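Local coordinates for protein LS-24 (Lathyrus sativus, PDB 3LP9) that probably binds hemin as a monomer or spermine as a dimer, one excluding the other, and may act in oxidative stress response and polyamine biosynthesis, at residues A[63-68]-A[78-83]. Sequence-based numbering, arbitrary orientation.
Sequences GIDCSF and FYENFC. With CA (calcium ion), chain E.
Asp-65 OD2 takes the backbone N-H of Glu-80 at 2.7 Å, an almost straight bond (175°) that arrives on the syn side of the carboxylate, tilted out of its plane. OD1 accepts a hydrogen bond from a water whose other bond, 2.6 Å from its oxygen, goes to Glu-80 O, so the carboxylate holds Glu-80, the first central residue of the type II' turn from Tyr-79 to Phe-82, directly at N and through the water at O. A chi1 of 64° brings the carboxylate there, setting CG between the backbone N and the carbonyl carbon. Asp-65 N donates a hydrogen bond to Phe-78 O at 2.8 Å and Phe-78 N returns a more bent one to Cys-66 O, where the hairpin of strands 66-69 and 74-79, part of one hemopexin propeller blade, meets the turn. Cys-66 O lies in the plane of the Phe-78 ring, 3.5 Å from CD2 at its edge. Farther round that edge, CE2 meets Phe-68 CE1 at 3.7 Å, while Cys-66 SG makes an oblique sulfur-aromatic contact, 4.9 Å from the ring centroid. An alanine in place of Asp-65 would probably leave Glu-80 N without its acceptor and the bridging water without one of its two, letting the turn shift more easily. The backbone O of Asp-65 binds the calcium ion at 2.5 Å, as do the carbonyls of Asn-7, Asp-121 and Asp-175. One residue therefore serves two ends: its carbonyl faces the metal in the propeller's central channel, and its carboxylate steadies a turn whose Glu-80 forms a salt bridge with Lys-103 of the second subunit.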
ATOM      1  N   GLY A  63      -6.879  -4.325   6.995  1.00 16.99           N
ATOM      2  CA  GLY A  63      -7.012  -3.879   8.367  1.00 16.34           C
ATOM      3  C   GLY A  63      -5.816  -3.008   8.740  1.00 16.11           C
ATOM      4  O   GLY A  63      -5.085  -2.564   7.858  1.00 15.70           O
ATOM      5  N   ILE A  64      -5.626  -2.786  10.048  1.00 15.42           N
ATOM      6  CA  ILE A  64      -4.624  -1.859  10.594  1.00 15.68           C
ATOM      7  C   ILE A  64      -3.806  -2.599  11.632  1.00 16.05           C
ATOM      8  O   ILE A  64      -4.384  -3.208  12.541  1.00 15.99           O
ATOM      9  CB  ILE A  64      -5.333  -0.626  11.293  1.00 15.43           C
ATOM     10  CG1 ILE A  64      -6.072   0.236  10.243  1.00 15.48           C
ATOM     11  CG2 ILE A  64      -4.349   0.213  12.204  1.00 15.61           C
ATOM     12  CD1 ILE A  64      -6.924   1.315  10.794  1.00 14.28           C
ATOM     13  N   ASP A  65      -2.470  -2.537  11.542  1.00 15.98           N
ATOM     14  CA  ASP A  65      -1.649  -3.327  12.496  1.00 15.60           C
ATOM     15  C   ASP A  65      -0.883  -2.571  13.559  1.00 15.33           C
ATOM     16  O   ASP A  65      -0.352  -3.168  14.439  1.00 16.58           O
ATOM     17  CB  ASP A  65      -0.732  -4.254  11.740  1.00 15.61           C
ATOM     18  CG  ASP A  65       0.277  -3.509  10.901  1.00 16.05           C
ATOM     19  OD1 ASP A  65       0.704  -2.357  11.309  1.00 16.00           O
ATOM     20  OD2 ASP A  65       0.717  -4.126   9.900  1.00 15.05           O
ATOM     21  N   CYS A  66      -0.863  -1.250  13.509  1.00 15.43           N
ATOM     22  CA  CYS A  66      -0.299  -0.433  14.554  1.00 14.88           C
ATOM     23  C   CYS A  66      -0.995   0.942  14.412  1.00 15.10           C
ATOM     24  O   CYS A  66      -1.548   1.262  13.336  1.00 14.75           O
ATOM     25  CB  CYS A  66       1.220  -0.316  14.424  1.00 15.61           C
ATOM     26  SG  CYS A  66       2.036   0.670  15.767  1.00 16.11           S
ATOM     27  N   SER A  67      -1.002   1.707  15.512  1.00 14.51           N
ATOM     28  CA  SER A  67      -1.647   3.025  15.568  1.00 15.36           C
ATOM     29  C   SER A  67      -1.322   3.793  16.810  1.00 15.80           C
ATOM     30  O   SER A  67      -0.732   3.273  17.717  1.00 17.01           O
ATOM     31  CB  SER A  67      -3.175   2.913  15.478  1.00 15.22           C
ATOM     32  OG  SER A  67      -3.729   2.240  16.577  1.00 15.28           O
ATOM     33  N   PHE A  68      -1.799   5.022  16.887  1.00 16.12           N
ATOM     34  CA  PHE A  68      -1.707   5.823  18.087  1.00 15.74           C
ATOM     35  C   PHE A  68      -2.366   7.159  17.786  1.00 15.46           C
ATOM     36  O   PHE A  68      -2.205   7.744  16.705  1.00 15.47           O
ATOM     37  CB  PHE A  68      -0.263   5.979  18.581  1.00 15.58           C
ATOM     38  CG  PHE A  68       0.673   6.715  17.587  1.00 17.11           C
ATOM     39  CD1 PHE A  68       1.563   6.005  16.769  1.00 15.65           C
ATOM     40  CD2 PHE A  68       0.673   8.108  17.500  1.00 14.56           C
ATOM     41  CE1 PHE A  68       2.408   6.706  15.868  1.00 17.54           C
ATOM     42  CE2 PHE A  68       1.505   8.785  16.598  1.00 16.47           C
ATOM     43  CZ  PHE A  68       2.380   8.107  15.801  1.00 14.54           C
ATOM     44  N   PHE A  78      -1.087   2.143  10.660  1.00 16.07           N
ATOM     45  CA  PHE A  78       0.007   1.486   9.893  1.00 14.92           C
ATOM     46  C   PHE A  78      -0.556   0.152   9.391  1.00 15.26           C
ATOM     47  O   PHE A  78      -1.469  -0.409  10.007  1.00 14.74           O
ATOM     48  CB  PHE A  78       1.224   1.251  10.795  1.00 15.16           C
ATOM     49  CG  PHE A  78       1.854   2.505  11.361  1.00 13.80           C
ATOM     50  CD1 PHE A  78       3.025   2.965  10.867  1.00 13.92           C
ATOM     51  CD2 PHE A  78       1.265   3.192  12.423  1.00 17.25           C
ATOM     52  CE1 PHE A  78       3.646   4.153  11.376  1.00 15.34           C
ATOM     53  CE2 PHE A  78       1.879   4.363  13.009  1.00 15.49           C
ATOM     54  CZ  PHE A  78       3.081   4.853  12.431  1.00 15.02           C
ATOM     55  N   TYR A  79      -0.007  -0.334   8.269  1.00 14.79           N
ATOM     56  CA  TYR A  79      -0.230  -1.670   7.797  1.00 14.59           C
ATOM     57  C   TYR A  79       1.042  -2.017   7.077  1.00 15.30           C
ATOM     58  O   TYR A  79       1.347  -1.464   5.992  1.00 14.97           O
ATOM     59  CB  TYR A  79      -1.418  -1.793   6.818  1.00 14.65           C
ATOM     60  CG  TYR A  79      -1.450  -3.182   6.210  1.00 15.50           C
ATOM     61  CD1 TYR A  79      -1.820  -4.286   6.985  1.00 14.66           C
ATOM     62  CD2 TYR A  79      -1.007  -3.410   4.879  1.00 14.99           C
ATOM     63  CE1 TYR A  79      -1.777  -5.597   6.444  1.00 16.28           C
ATOM     64  CE2 TYR A  79      -0.964  -4.728   4.340  1.00 14.60           C
ATOM     65  CZ  TYR A  79      -1.331  -5.795   5.136  1.00 14.78           C
ATOM     66  OH  TYR A  79      -1.339  -7.067   4.630  1.00 16.40           O
ATOM     67  N   GLU A  80       1.787  -2.956   7.671  1.00 15.28           N
ATOM     68  CA  GLU A  80       3.088  -3.344   7.129  1.00 14.94           C
ATOM     69  C   GLU A  80       3.984  -2.102   6.991  1.00 14.95           C
ATOM     70  O   GLU A  80       4.222  -1.390   8.001  1.00 14.42           O
ATOM     71  CB  GLU A  80       2.918  -4.219   5.851  1.00 15.01           C
ATOM     72  CG  GLU A  80       2.192  -5.520   6.138  1.00 14.18           C
ATOM     73  CD  GLU A  80       2.143  -6.436   4.951  1.00 15.84           C
ATOM     74  OE1 GLU A  80       2.412  -5.987   3.813  1.00 17.04           O
ATOM     75  OE2 GLU A  80       1.849  -7.617   5.137  1.00 14.97           O
ATOM     76  N   ASN A  81       4.464  -1.808   5.775  1.00 15.30           N
ATOM     77  CA  ASN A  81       5.402  -0.661   5.581  1.00 15.33           C
ATOM     78  C   ASN A  81       4.807   0.731   5.275  1.00 15.56           C
ATOM     79  O   ASN A  81       5.527   1.706   5.064  1.00 15.20           O
ATOM     80  CB  ASN A  81       6.494  -1.040   4.523  1.00 15.25           C
ATOM     81  CG  ASN A  81       5.920  -1.464   3.226  1.00 15.52           C
ATOM     82  OD1 ASN A  81       4.907  -2.198   3.198  1.00 15.72           O
ATOM     83  ND2 ASN A  81       6.530  -0.993   2.097  1.00 14.80           N
ATOM     84  N   PHE A  82       3.476   0.769   5.219  1.00 16.66           N
ATOM     85  CA  PHE A  82       2.696   1.985   4.896  1.00 16.25           C
ATOM     86  C   PHE A  82       2.038   2.514   6.148  1.00 16.39           C
ATOM     87  O   PHE A  82       1.850   1.787   7.137  1.00 17.32           O
ATOM     88  CB  PHE A  82       1.669   1.677   3.792  1.00 15.48           C
ATOM     89  CG  PHE A  82       2.302   1.256   2.486  1.00 16.08           C
ATOM     90  CD1 PHE A  82       2.625   2.204   1.491  1.00 16.25           C
ATOM     91  CD2 PHE A  82       2.597  -0.110   2.224  1.00 15.62           C
ATOM     92  CE1 PHE A  82       3.237   1.819   0.267  1.00 14.73           C
ATOM     93  CE2 PHE A  82       3.205  -0.478   1.050  1.00 12.10           C
ATOM     94  CZ  PHE A  82       3.514   0.492   0.074  1.00 15.16           C
ATOM     95  N   CYS A  83       1.789   3.818   6.161  1.00 16.39           N
ATOM     96  CA  CYS A  83       1.084   4.458   7.256  1.00 16.42           C
ATOM     97  C   CYS A  83       0.233   5.633   6.760  1.00 16.08           C
ATOM     98  O   CYS A  83       0.412   6.162   5.642  1.00 16.88           O
ATOM     99  CB  CYS A  83       2.049   4.926   8.337  1.00 16.30           C
ATOM    100  SG  CYS A  83       2.915   6.347   7.920  1.00 17.03           S
TER
HETATM  101 CA    CA E 310       0.571  -4.933  15.899  1.00 15.49          CA
HETATM  102  O   HOH W   1       3.239  -1.903  10.354  1.00 14.84           O
HETATM  103  O   HOH W   2       2.123  -5.077  13.463  1.00 14.97           O